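Local structure of Non-structural protein 5 (Modoc virus, 2WA2) at residues Val87-Cys91 against Val152-Ile156; Val109-Gly115 against Ile133-Val139; Gly92-Tyr98 against Glu120-Val125. The protein binds S-adenosylmethionine and probably transfers its methyl group to the N7 and 2'-O positions of the viral RNA cap. The protein carries 4 engineered substitutions. All coordinates share one frame; numbering follows the deposited sequence.

Contact 1: Val87-Cys91 against Val152-Ile156. With SAM (S-adenosylmethionine), chain C.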
loop_
_atom_site.group_PDB
_atom_site.type_symbol
_atom_site.label_atom_id
_atom_site.label_comp_id
_atom_site.label_asym_id
_atom_site.label_seq_id
_atom_site.Cartn_x
_atom_site.Cartn_y
_atom_site.Cartn_z
ATOM N N VAL A 87 -8.019 -10.325 4.730
ATOM C CA VAL A 87 -6.608 -10.710 4.851
ATOM C C VAL A 87 -5.740 -9.464 4.897
ATOM O O VAL A 87 -6.012 -8.471 4.213
ATOM C CB VAL A 87 -6.099 -11.716 3.768
ATOM C CG1 VAL A 87 -6.663 -13.094 4.017
ATOM C CG2 VAL A 87 -6.368 -11.249 2.337
ATOM N N ASP A 88 -4.737 -9.499 5.766
ATOM C CA ASP A 88 -3.801 -8.402 5.864
ATOM C C ASP A 88 -2.423 -8.991 5.595
ATOM O O ASP A 88 -1.809 -9.616 6.468
ATOM C CB ASP A 88 -3.909 -7.711 7.225
ATOM C CG ASP A 88 -3.007 -6.478 7.339
ATOM O OD1 ASP A 88 -2.432 -6.060 6.311
ATOM O OD2 ASP A 88 -2.826 -5.967 8.461
ATOM N N LEU A 89 -1.981 -8.848 4.351
ATOM C CA LEU A 89 -0.697 -9.366 3.911
ATOM C C LEU A 89 0.425 -8.378 4.176
ATOM O O LEU A 89 0.365 -7.215 3.741
ATOM C CB LEU A 89 -0.761 -9.767 2.432
ATOM C CG LEU A 89 -1.912 -10.750 2.131
ATOM C CD1 LEU A 89 -2.119 -10.874 0.653
ATOM C CD2 LEU A 89 -1.702 -12.157 2.779
ATOM N N GLY A 90 1.444 -8.824 4.910
ATOM C CA GLY A 90 2.523 -7.921 5.315
ATOM C C GLY A 90 2.028 -7.012 6.424
ATOM O O GLY A 90 2.063 -5.800 6.305
ATOM N N CYS A 91 1.521 -7.606 7.497
ATOM C CA CYS A 91 0.842 -6.815 8.517
ATOM C C CYS A 91 1.800 -6.030 9.414
ATOM O O CYS A 91 1.394 -5.039 10.060
ATOM C CB CYS A 91 -0.128 -7.708 9.328
ATOM S SG CYS A 91 0.688 -8.816 10.508
ATOM N N VAL A 152 -8.968 -7.973 0.456
ATOM C CA VAL A 152 -7.522 -8.245 0.441
ATOM C C VAL A 152 -6.749 -6.953 0.686
ATOM O O VAL A 152 -6.808 -6.027 -0.125
ATOM C CB VAL A 152 -7.109 -8.894 -0.871
ATOM C CG1 VAL A 152 -5.572 -9.038 -0.953
ATOM C CG2 VAL A 152 -7.847 -10.208 -1.056
ATOM N N LEU A 153 -6.038 -6.897 1.808
ATOM C CA LEU A 153 -5.211 -5.735 2.170
ATOM C C LEU A 153 -3.761 -6.120 2.037
ATOM O O LEU A 153 -3.379 -7.217 2.415
ATOM C CB LEU A 153 -5.458 -5.286 3.629
ATOM C CG LEU A 153 -6.895 -4.886 3.994
ATOM C CD1 LEU A 153 -6.943 -4.389 5.440
ATOM C CD2 LEU A 153 -7.469 -3.823 3.019
ATOM N N CYS A 154 -2.926 -5.205 1.541
ATOM C CA CYS A 154 -1.496 -5.509 1.505
ATOM C C CYS A 154 -0.719 -4.215 1.556
ATOM O O CYS A 154 -0.950 -3.328 0.735
ATOM C CB CYS A 154 -1.148 -6.256 0.230
ATOM S SG CYS A 154 0.596 -6.766 0.080
ATOM N N ASP A 155 0.166 -4.102 2.529
ATOM C CA ASP A 155 0.905 -2.855 2.706
ATOM C C ASP A 155 2.412 -3.145 2.672
ATOM O O ASP A 155 3.188 -2.576 3.435
ATOM C CB ASP A 155 0.455 -2.184 4.009
ATOM C CG ASP A 155 0.854 -0.704 4.115
ATOM O OD1 ASP A 155 1.012 -0.014 3.091
ATOM O OD2 ASP A 155 0.970 -0.216 5.248
ATOM N N ILE A 156 2.815 -4.029 1.766
ATOM C CA ILE A 156 4.232 -4.365 1.595
ATOM C C ILE A 156 4.930 -3.371 0.647
ATOM O O ILE A 156 4.385 -3.009 -0.392
ATOM C CB ILE A 156 4.385 -5.811 1.060
ATOM C CG1 ILE A 156 3.865 -6.817 2.094
ATOM C CG2 ILE A 156 5.831 -6.139 0.689
ATOM C CD1 ILE A 156 3.896 -8.208 1.576
HETATM N N SAM C . 0.157 -1.895 7.369
HETATM C CA SAM C . 1.278 -1.947 8.365
HETATM C C SAM C . 0.829 -1.351 9.704
HETATM O O SAM C . -0.215 -0.690 9.747
HETATM O OXT SAM C . 1.478 -1.486 10.758
HETATM C CB SAM C . 2.492 -1.180 7.841
HETATM C CG SAM C . 3.196 -1.868 6.678
HETATM S SD SAM C . 4.351 -3.066 7.365
HETATM C CE SAM C . 5.786 -1.968 7.595
HETATM C "C5'" SAM C . 4.944 -3.937 5.901
HETATM C "C4'" SAM C . 5.432 -5.300 6.392
HETATM O "O4'" SAM C . 5.468 -6.255 5.363
HETATM C "C3'" SAM C . 6.856 -5.226 6.939
HETATM O "O3'" SAM C . 6.770 -5.345 8.338
HETATM C "C2'" SAM C . 7.584 -6.419 6.347
HETATM O "O2'" SAM C . 8.228 -7.141 7.367
HETATM C "C1'" SAM C . 6.431 -7.220 5.736
HETATM N N9 SAM C . 6.839 -8.027 4.591
HETATM C C8 SAM C . 7.672 -7.642 3.567
HETATM N N7 SAM C . 7.786 -8.655 2.700
HETATM C C5 SAM C . 7.036 -9.683 3.184
HETATM C C6 SAM C . 6.791 -10.971 2.703
HETATM N N6 SAM C . 7.346 -11.421 1.592
HETATM N N1 SAM C . 5.938 -11.791 3.417
HETATM C C2 SAM C . 5.358 -11.367 4.583
HETATM N N3 SAM C . 5.588 -10.099 5.078
HETATM C C4 SAM C . 6.433 -9.291 4.366
#

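Contact 2: Val109-Gly115 against Ile133-Val139. With SAM (S-adenosylmethionine), chain C.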
loop_
_atom_site.group_PDB
_atom_site.type_symbol
_atom_site.label_atom_id
_atom_site.label_comp_id
_atom_site.label_asym_id
_atom_site.label_seq_id
_atom_site.Cartn_x
_atom_site.Cartn_y
_atom_site.Cartn_z
ATOM N N VAL A 109 -10.176 -11.171 10.822
ATOM C CA VAL A 109 -8.977 -10.673 10.165
ATOM C C VAL A 109 -7.868 -11.712 10.296
ATOM O O VAL A 109 -7.538 -12.140 11.393
ATOM C CB VAL A 109 -8.523 -9.319 10.750
ATOM C CG1 VAL A 109 -7.300 -8.795 9.988
ATOM C CG2 VAL A 109 -9.633 -8.302 10.673
ATOM N N LYS A 110 -7.358 -12.148 9.163
ATOM C CA LYS A 110 -6.263 -13.058 9.100
ATOM C C LYS A 110 -5.050 -12.249 8.600
ATOM O O LYS A 110 -4.988 -11.816 7.423
ATOM C CB LYS A 110 -6.626 -14.203 8.162
ATOM C CG LYS A 110 -7.866 -15.002 8.632
ATOM C CD LYS A 110 -8.029 -16.220 7.734
ATOM C CE LYS A 110 -9.208 -17.100 8.119
ATOM N NZ LYS A 110 -9.322 -18.247 7.117
ATOM N N ALA A 111 -4.109 -12.048 9.516
ATOM C CA ALA A 111 -2.955 -11.162 9.350
ATOM C C ALA A 111 -1.635 -11.964 9.277
ATOM O O ALA A 111 -1.423 -12.907 10.049
ATOM C CB ALA A 111 -2.924 -10.164 10.513
ATOM N N TYR A 112 -0.780 -11.608 8.326
ATOM C CA TYR A 112 0.436 -12.375 8.026
ATOM C C TYR A 112 1.629 -11.457 7.834
ATOM O O TYR A 112 1.522 -10.430 7.154
ATOM C CB TYR A 112 0.220 -13.236 6.758
ATOM C CG TYR A 112 -0.927 -14.198 6.897
ATOM C CD1 TYR A 112 -0.732 -15.464 7.460
ATOM C CD2 TYR A 112 -2.226 -13.833 6.506
ATOM C CE1 TYR A 112 -1.807 -16.353 7.612
ATOM C CE2 TYR A 112 -3.315 -14.727 6.648
ATOM C CZ TYR A 112 -3.089 -15.966 7.203
ATOM O OH TYR A 112 -4.135 -16.855 7.356
ATOM N N THR A 113 2.775 -11.820 8.419
ATOM C CA THR A 113 3.977 -11.027 8.193
ATOM C C THR A 113 5.242 -11.864 8.416
ATOM O O THR A 113 5.197 -12.913 9.078
ATOM C CB THR A 113 3.947 -9.730 9.058
ATOM O OG1 THR A 113 4.760 -8.714 8.448
ATOM C CG2 THR A 113 4.335 -9.997 10.515
ATOM N N LEU A 114 6.343 -11.426 7.823
ATOM C CA LEU A 114 7.617 -12.126 7.934
ATOM C C LEU A 114 8.075 -12.210 9.394
ATOM O O LEU A 114 8.314 -13.296 9.901
ATOM C CB LEU A 114 8.677 -11.405 7.133
ATOM C CG LEU A 114 9.012 -11.821 5.714
ATOM C CD1 LEU A 114 10.280 -11.067 5.378
ATOM C CD2 LEU A 114 9.243 -13.336 5.577
ATOM N N GLY A 115 8.220 -11.053 10.049
ATOM C CA GLY A 115 8.486 -10.999 11.486
ATOM C C GLY A 115 9.836 -11.606 11.830
ATOM O O GLY A 115 10.091 -11.933 12.983
ATOM N N ILE A 133 -8.968 -10.905 15.234
ATOM C CA ILE A 133 -7.702 -11.052 14.485
ATOM C C ILE A 133 -6.944 -12.309 14.880
ATOM O O ILE A 133 -6.866 -12.641 16.075
ATOM C CB ILE A 133 -6.750 -9.825 14.658
ATOM C CG1 ILE A 133 -7.507 -8.521 14.436
ATOM C CG2 ILE A 133 -5.566 -9.899 13.651
ATOM C CD1 ILE A 133 -6.905 -7.327 15.159
ATOM N N THR A 134 -6.430 -13.001 13.863
ATOM C CA THR A 134 -5.402 -14.021 14.004
ATOM C C THR A 134 -4.125 -13.517 13.346
ATOM O O THR A 134 -4.079 -13.342 12.115
ATOM C CB THR A 134 -5.807 -15.346 13.333
ATOM O OG1 THR A 134 -7.029 -15.804 13.915
ATOM C CG2 THR A 134 -4.710 -16.394 13.523
ATOM N N PHE A 135 -3.101 -13.272 14.167
ATOM C CA PHE A 135 -1.795 -12.866 13.648
ATOM C C PHE A 135 -0.948 -14.097 13.436
ATOM O O PHE A 135 -0.876 -14.976 14.322
ATOM C CB PHE A 135 -1.080 -11.922 14.605
ATOM C CG PHE A 135 -1.634 -10.536 14.606
ATOM C CD1 PHE A 135 -1.369 -9.674 13.557
ATOM C CD2 PHE A 135 -2.369 -10.070 15.683
ATOM C CE1 PHE A 135 -1.878 -8.353 13.566
ATOM C CE2 PHE A 135 -2.871 -8.785 15.703
ATOM C CZ PHE A 135 -2.618 -7.918 14.634
ATOM N N LYS A 136 -0.341 -14.175 12.260
ATOM C CA LYS A 136 0.666 -15.176 12.004
ATOM C C LYS A 136 1.984 -14.573 11.499
ATOM O O LYS A 136 2.065 -14.088 10.372
ATOM C CB LYS A 136 0.140 -16.276 11.080
ATOM C CG LYS A 136 0.954 -17.589 11.237
ATOM C CD LYS A 136 0.064 -18.790 11.631
ATOM C CE LYS A 136 -0.646 -19.439 10.406
ATOM N NZ LYS A 136 0.245 -19.960 9.281
ATOM N N SER A 137 3.008 -14.598 12.345
ATOM C CA SER A 137 4.355 -14.225 11.925
ATOM C C SER A 137 5.066 -15.426 11.312
ATOM O O SER A 137 4.519 -16.546 11.274
ATOM C CB SER A 137 5.174 -13.632 13.086
ATOM O OG SER A 137 4.484 -12.516 13.620
ATOM N N LYS A 138 6.268 -15.185 10.816
ATOM C CA LYS A 138 7.097 -16.196 10.193
ATOM C C LYS A 138 6.410 -16.835 8.989
ATOM O O LYS A 138 6.374 -18.067 8.845
ATOM C CB LYS A 138 7.524 -17.261 11.235
ATOM C CG LYS A 138 7.926 -16.659 12.557
ATOM C CD LYS A 138 9.214 -15.933 12.475
ATOM C CE LYS A 138 9.646 -15.491 13.897
ATOM N NZ LYS A 138 10.813 -14.580 13.769
ATOM N N VAL A 139 5.879 -15.974 8.118
ATOM C CA VAL A 139 5.251 -16.380 6.860
ATOM C C VAL A 139 5.702 -15.409 5.774
ATOM O O VAL A 139 5.637 -14.168 5.967
ATOM C CB VAL A 139 3.675 -16.354 6.950
ATOM C CG1 VAL A 139 3.066 -16.588 5.599
ATOM C CG2 VAL A 139 3.169 -17.429 7.901
HETATM N N SAM C . 0.157 -1.895 7.369
HETATM C CA SAM C . 1.278 -1.947 8.365
HETATM C C SAM C . 0.829 -1.351 9.704
HETATM O O SAM C . -0.215 -0.690 9.747
HETATM O OXT SAM C . 1.478 -1.486 10.758
HETATM C CB SAM C . 2.492 -1.180 7.841
HETATM C CG SAM C . 3.196 -1.868 6.678
HETATM S SD SAM C . 4.351 -3.066 7.365
HETATM C CE SAM C . 5.786 -1.968 7.595
HETATM C "C5'" SAM C . 4.944 -3.937 5.901
HETATM C "C4'" SAM C . 5.432 -5.300 6.392
HETATM O "O4'" SAM C . 5.468 -6.255 5.363
HETATM C "C3'" SAM C . 6.856 -5.226 6.939
HETATM O "O3'" SAM C . 6.770 -5.345 8.338
HETATM C "C2'" SAM C . 7.584 -6.419 6.347
HETATM O "O2'" SAM C . 8.228 -7.141 7.367
HETATM C "C1'" SAM C . 6.431 -7.220 5.736
HETATM N N9 SAM C . 6.839 -8.027 4.591
HETATM C C8 SAM C . 7.672 -7.642 3.567
HETATM N N7 SAM C . 7.786 -8.655 2.700
HETATM C C5 SAM C . 7.036 -9.683 3.184
HETATM C C6 SAM C . 6.791 -10.971 2.703
HETATM N N6 SAM C . 7.346 -11.421 1.592
HETATM N N1 SAM C . 5.938 -11.791 3.417
HETATM C C2 SAM C . 5.358 -11.367 4.583
HETATM N N3 SAM C . 5.588 -10.099 5.078
HETATM C C4 SAM C . 6.433 -9.291 4.366
HETATM O O HOH W 1 -9.268 -14.529 12.862
#

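Contact 3: Gly92-Tyr98 against Glu120-Val125. Engineered in segment 92-98: S95 (natural residue Gly). With SAM (S-adenosylmethionine), chain C.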
loop_
_atom_site.group_PDB
_atom_site.type_symbol
_atom_site.label_atom_id
_atom_site.label_comp_id
_atom_site.label_asym_id
_atom_site.label_seq_id
_atom_site.Cartn_x
_atom_site.Cartn_y
_atom_site.Cartn_z
ATOM N N GLY A 92 3.068 -6.444 9.459
ATOM C CA GLY A 92 4.023 -5.816 10.372
ATOM C C GLY A 92 3.466 -5.747 11.782
ATOM O O GLY A 92 2.958 -6.758 12.314
ATOM N N ARG A 93 3.510 -4.553 12.380
ATOM C CA ARG A 93 2.974 -4.347 13.742
ATOM C C ARG A 93 1.472 -4.618 13.808
ATOM O O ARG A 93 0.941 -4.951 14.854
ATOM C CB ARG A 93 3.294 -2.954 14.267
ATOM C CG ARG A 93 4.778 -2.700 14.353
ATOM C CD ARG A 93 5.143 -1.326 14.959
ATOM N NE ARG A 93 6.569 -1.031 14.768
ATOM C CZ ARG A 93 7.184 0.064 15.214
ATOM N NH1 ARG A 93 6.506 0.990 15.888
ATOM N NH2 ARG A 93 8.483 0.242 14.983
ATOM N N GLY A 94 0.780 -4.480 12.686
ATOM C CA GLY A 94 -0.630 -4.855 12.660
ATOM C C GLY A 94 -1.660 -3.732 12.780
ATOM O O GLY A 94 -2.817 -4.009 13.102
ATOM N N SER A 95 -1.271 -2.493 12.488
ATOM C CA SER A 95 -2.199 -1.344 12.583
ATOM C C SER A 95 -3.374 -1.484 11.643
ATOM O O SER A 95 -4.494 -1.169 12.018
ATOM C CB SER A 95 -1.490 -0.002 12.324
ATOM O OG SER A 95 -0.769 0.408 13.470
ATOM N N TRP A 96 -3.134 -1.958 10.419
ATOM C CA TRP A 96 -4.250 -2.160 9.476
ATOM C C TRP A 96 -5.222 -3.221 9.985
ATOM O O TRP A 96 -6.418 -3.121 9.774
ATOM C CB TRP A 96 -3.727 -2.564 8.083
ATOM C CG TRP A 96 -3.243 -1.374 7.216
ATOM C CD1 TRP A 96 -2.851 -0.132 7.653
ATOM C CD2 TRP A 96 -3.135 -1.348 5.786
ATOM N NE1 TRP A 96 -2.508 0.667 6.572
ATOM C CE2 TRP A 96 -2.666 -0.056 5.421
ATOM C CE3 TRP A 96 -3.394 -2.290 4.769
ATOM C CZ2 TRP A 96 -2.468 0.318 4.089
ATOM C CZ3 TRP A 96 -3.195 -1.910 3.423
ATOM C CH2 TRP A 96 -2.730 -0.621 3.107
ATOM N N SER A 97 -4.695 -4.256 10.629
ATOM C CA SER A 97 -5.512 -5.366 11.103
ATOM C C SER A 97 -6.433 -4.914 12.236
ATOM O O SER A 97 -7.608 -5.280 12.267
ATOM C CB SER A 97 -4.605 -6.510 11.554
ATOM O OG SER A 97 -4.135 -7.200 10.407
ATOM N N TYR A 98 -5.894 -4.103 13.138
ATOM C CA TYR A 98 -6.651 -3.535 14.256
ATOM C C TYR A 98 -7.646 -2.515 13.743
ATOM O O TYR A 98 -8.756 -2.407 14.266
ATOM C CB TYR A 98 -5.720 -2.922 15.295
ATOM C CG TYR A 98 -5.084 -3.958 16.195
ATOM C CD1 TYR A 98 -5.856 -4.677 17.116
ATOM C CD2 TYR A 98 -3.725 -4.230 16.121
ATOM C CE1 TYR A 98 -5.283 -5.655 17.927
ATOM C CE2 TYR A 98 -3.139 -5.192 16.953
ATOM C CZ TYR A 98 -3.923 -5.901 17.835
ATOM O OH TYR A 98 -3.342 -6.859 18.631
ATOM N N GLU A 120 9.299 -5.990 11.422
ATOM C CA GLU A 120 8.291 -5.738 12.444
ATOM C C GLU A 120 7.474 -6.984 12.758
ATOM O O GLU A 120 7.037 -7.680 11.850
ATOM C CB GLU A 120 7.331 -4.619 12.006
ATOM C CG GLU A 120 7.983 -3.278 11.717
ATOM C CD GLU A 120 8.763 -2.750 12.904
ATOM O OE1 GLU A 120 8.274 -2.899 14.050
ATOM O OE2 GLU A 120 9.870 -2.191 12.690
ATOM N N LYS A 121 7.272 -7.233 14.047
ATOM C CA LYS A 121 6.409 -8.313 14.532
ATOM C C LYS A 121 5.095 -7.697 15.003
ATOM O O LYS A 121 5.077 -6.548 15.438
ATOM C CB LYS A 121 7.071 -9.055 15.701
ATOM C CG LYS A 121 8.298 -9.849 15.333
ATOM C CD LYS A 121 9.091 -10.267 16.561
ATOM C CE LYS A 121 10.495 -10.667 16.157
ATOM N NZ LYS A 121 11.140 -9.668 15.224
ATOM N N PRO A 122 3.987 -8.456 14.921
ATOM C CA PRO A 122 2.718 -7.910 15.391
ATOM C C PRO A 122 2.803 -7.448 16.839
ATOM O O PRO A 122 3.493 -8.072 17.654
ATOM C CB PRO A 122 1.736 -9.075 15.209
ATOM C CG PRO A 122 2.337 -9.904 14.175
ATOM C CD PRO A 122 3.820 -9.807 14.369
ATOM N N ARG A 123 2.153 -6.321 17.108
ATOM C CA ARG A 123 2.095 -5.704 18.428
ATOM C C ARG A 123 0.684 -5.951 18.952
ATOM O O ARG A 123 -0.270 -5.294 18.503
ATOM C CB ARG A 123 2.352 -4.191 18.297
ATOM C CG ARG A 123 2.593 -3.431 19.599
ATOM C CD ARG A 123 4.084 -3.057 19.761
ATOM N NE ARG A 123 4.373 -2.484 21.085
ATOM C CZ ARG A 123 5.589 -2.347 21.620
ATOM N NH1 ARG A 123 6.675 -2.735 20.957
ATOM N NH2 ARG A 123 5.723 -1.817 22.831
ATOM N N LEU A 124 0.545 -6.903 19.880
ATOM C CA LEU A 124 -0.766 -7.225 20.469
ATOM C C LEU A 124 -1.270 -6.132 21.416
ATOM O O LEU A 124 -0.551 -5.693 22.328
ATOM C CB LEU A 124 -0.737 -8.583 21.181
ATOM C CG LEU A 124 -0.256 -9.822 20.401
ATOM C CD1 LEU A 124 -0.623 -11.097 21.133
ATOM C CD2 LEU A 124 -0.787 -9.868 18.966
ATOM N N VAL A 125 -2.491 -5.667 21.170
ATOM C CA VAL A 125 -3.156 -4.724 22.076
ATOM C C VAL A 125 -4.596 -5.132 22.345
ATOM O O VAL A 125 -5.166 -5.974 21.637
ATOM C CB VAL A 125 -3.112 -3.228 21.592
ATOM C CG1 VAL A 125 -1.712 -2.623 21.769
ATOM C CG2 VAL A 125 -3.618 -3.079 20.168
HETATM N N SAM C . 0.157 -1.895 7.369
HETATM C CA SAM C . 1.278 -1.947 8.365
HETATM C C SAM C . 0.829 -1.351 9.704
HETATM O O SAM C . -0.215 -0.690 9.747
HETATM O OXT SAM C . 1.478 -1.486 10.758
HETATM C CB SAM C . 2.492 -1.180 7.841
HETATM C CG SAM C . 3.196 -1.868 6.678
HETATM S SD SAM C . 4.351 -3.066 7.365
HETATM C CE SAM C . 5.786 -1.968 7.595
HETATM C "C5'" SAM C . 4.944 -3.937 5.901
HETATM C "C4'" SAM C . 5.432 -5.300 6.392
HETATM O "O4'" SAM C . 5.468 -6.255 5.363
HETATM C "C3'" SAM C . 6.856 -5.226 6.939
HETATM O "O3'" SAM C . 6.770 -5.345 8.338
HETATM C "C2'" SAM C . 7.584 -6.419 6.347
HETATM O "O2'" SAM C . 8.228 -7.141 7.367
HETATM C "C1'" SAM C . 6.431 -7.220 5.736
HETATM N N9 SAM C . 6.839 -8.027 4.591
HETATM C C8 SAM C . 7.672 -7.642 3.567
HETATM N N7 SAM C . 7.786 -8.655 2.700
HETATM C C5 SAM C . 7.036 -9.683 3.184
HETATM C C6 SAM C . 6.791 -10.971 2.703
HETATM N N6 SAM C . 7.346 -11.421 1.592
HETATM N N1 SAM C . 5.938 -11.791 3.417
HETATM C C2 SAM C . 5.358 -11.367 4.583
HETATM N N3 SAM C . 5.588 -10.099 5.078
HETATM C C4 SAM C . 6.433 -9.291 4.366
#

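Contact 1: Val87-Cys91 against Val152-Ile156
L89 lays its CB against the sulfur of C154, 4.0 Å from SG, and its CD1 reaches toward V152 CG1 on the same face of the sheet. Here V87-L89 pairs in parallel with V152-C154, in the middle of the Rossmann-like sheet of this FtsJ-type methyltransferase. The short strand segments run at 21° to each other. L153 N donates to V87 O and L89 N donates to L153 O, each at 2.9 Å, so the backbone of L153 is gripped through both its N-H and its carbonyl. The next bond, from D155 N to L89 O, is weak at 3.3 Å, as the strands give way to loops.

Helix 163-183 packs on L89 and C154 through I177. The other face carries D88 and L153. With CG anti to the backbone N (chi1 -176°), the D88 carboxylate swings beside its own carbonyl carbon, and OD1 comes 4.1 Å from L153 CB. Its OD2 is held by S97 OG of helix 95-101. W96 of the same helix packs on D88 and L153, and also touches D155.

Beyond the strands both segments bind S-adenosylmethionine. G90 adopts a positive phi and passes close to the ribose, its CA 3.4 Å from O4'. On the protein side G90 CA lies 3.7 Å from I156 CG1. I156 also reaches the adenine, with CD1 near C4 and C5. D155 takes the methionine end of the ligand. Y230 OH bonds its OD1, which should limit rotation of the carboxylate, while OD2 accepts a hydrogen bond from the ligand amino N at 2.8 Å.

Contact 2: Val109-Gly115 against Ile133-Val139
At the edge of the sheet strand 133-136 pairs in parallel with strand 106-112. A111 is bonded to the edge strand through both its N-H and its carbonyl: its N donates to T134 O, and its O accepts from K136 N at 2.8 Å. T134 N meets V109 O almost head-on to the carbonyl, and one water links that oxygen to T134 OG1.

A111 CB sits 3.5 Å from F135 CD1. One face of the F135 ring is covered by I133 CG2, which lies over its centre. V109, A111, I133 and F135 share the face on which helix 95-101 packs. On the opposite face Y112 and K136 pass at a slant, with Y112 CD1 3.8 Å from K136 CB.

In this Rossmann-like fold the C-terminal ends of the strands bind the cofactor, and here the two chains stay together past the strands. V139 N donates to T113 O. L114 and V139 meet the adenine of S-adenosylmethionine: L114 CG packs near C6 and N1, L114 N is 3.1 Å from N3, and V139 O is 3.1 Å from C2. The K138 chain bends at chi2 (-71°), which turns its end back across the gap, and NZ donates a hydrogen bond to G115 O at 2.9 Å, from above the carbonyl plane.

Contact 3: Gly92-Tyr98 against Glu120-Val125
R93 and E120 cross at a slant, with guanidinium and carboxylate planes 54° apart. The extended R93 chain carries its NE out to E120, and the bend of E120 at chi2 (-57°) brings OE1 back to meet it. NE gives a salt bridge to E120 OE1 at 2.6 Å. The oxygen lies near the guanidinium plane, but the nitrogen stands well above the carboxylate plane. NH2 adds a weak second bond to the same OE1. This pair is at the surface.

Y98 points toward 120-125 and sets one ring face against V125, whose CG2 lies 3.8 Å from the ring centroid in a CH-pi contact. The Y98 hydroxyl accepts a hydrogen bond from V125 N at 2.9 Å, so V125 meets both the ring face and the hydroxyl.

The glycine-rich turn after strand 86-89 is the cofactor-binding loop of the Rossmann-like methyltransferase fold. G92 carries a positive phi and comes close to the ligand ribose, with CA 3.5 Å from O3'. G94 is the N-cap of helix 95-101. The backbone N atoms of S95, an engineered residue, and W96 give weak hydrogen bonds to the ligand carboxylate. W96 sets a ring face under the ligand amino N, which is 3.4 Å above the plane and offset toward the rim. Between the two side-chain pairs, R123 N donates a nearly straight bond to R93 O at 2.9 Å.

All three contacts touch S-adenosylmethionine. Contacts 1 and 2 belong to one sheet, with centres about 9 Å apart. Strands 86-89 and 106-112 are neighbours in it, and D88 N lies 2.9 Å from K110 O. C91 N to Y112 O, 2.8 Å, continues the join into the loops. Contact 3 adds the loop and helix that follow strand 86-89, and the 120-125 loop between strands 106-112 and 133-136. A111 CB of contact 2 packs 3.2 Å from S97 OG of contact 3. T113 OG1 of contact 2 lies 3.0 Å from G92 N of contact 3. Around the ligand, contacts 1 and 3 meet its methionine end, contacts 1 and 2 meet the adenine, and all three approach the ribose.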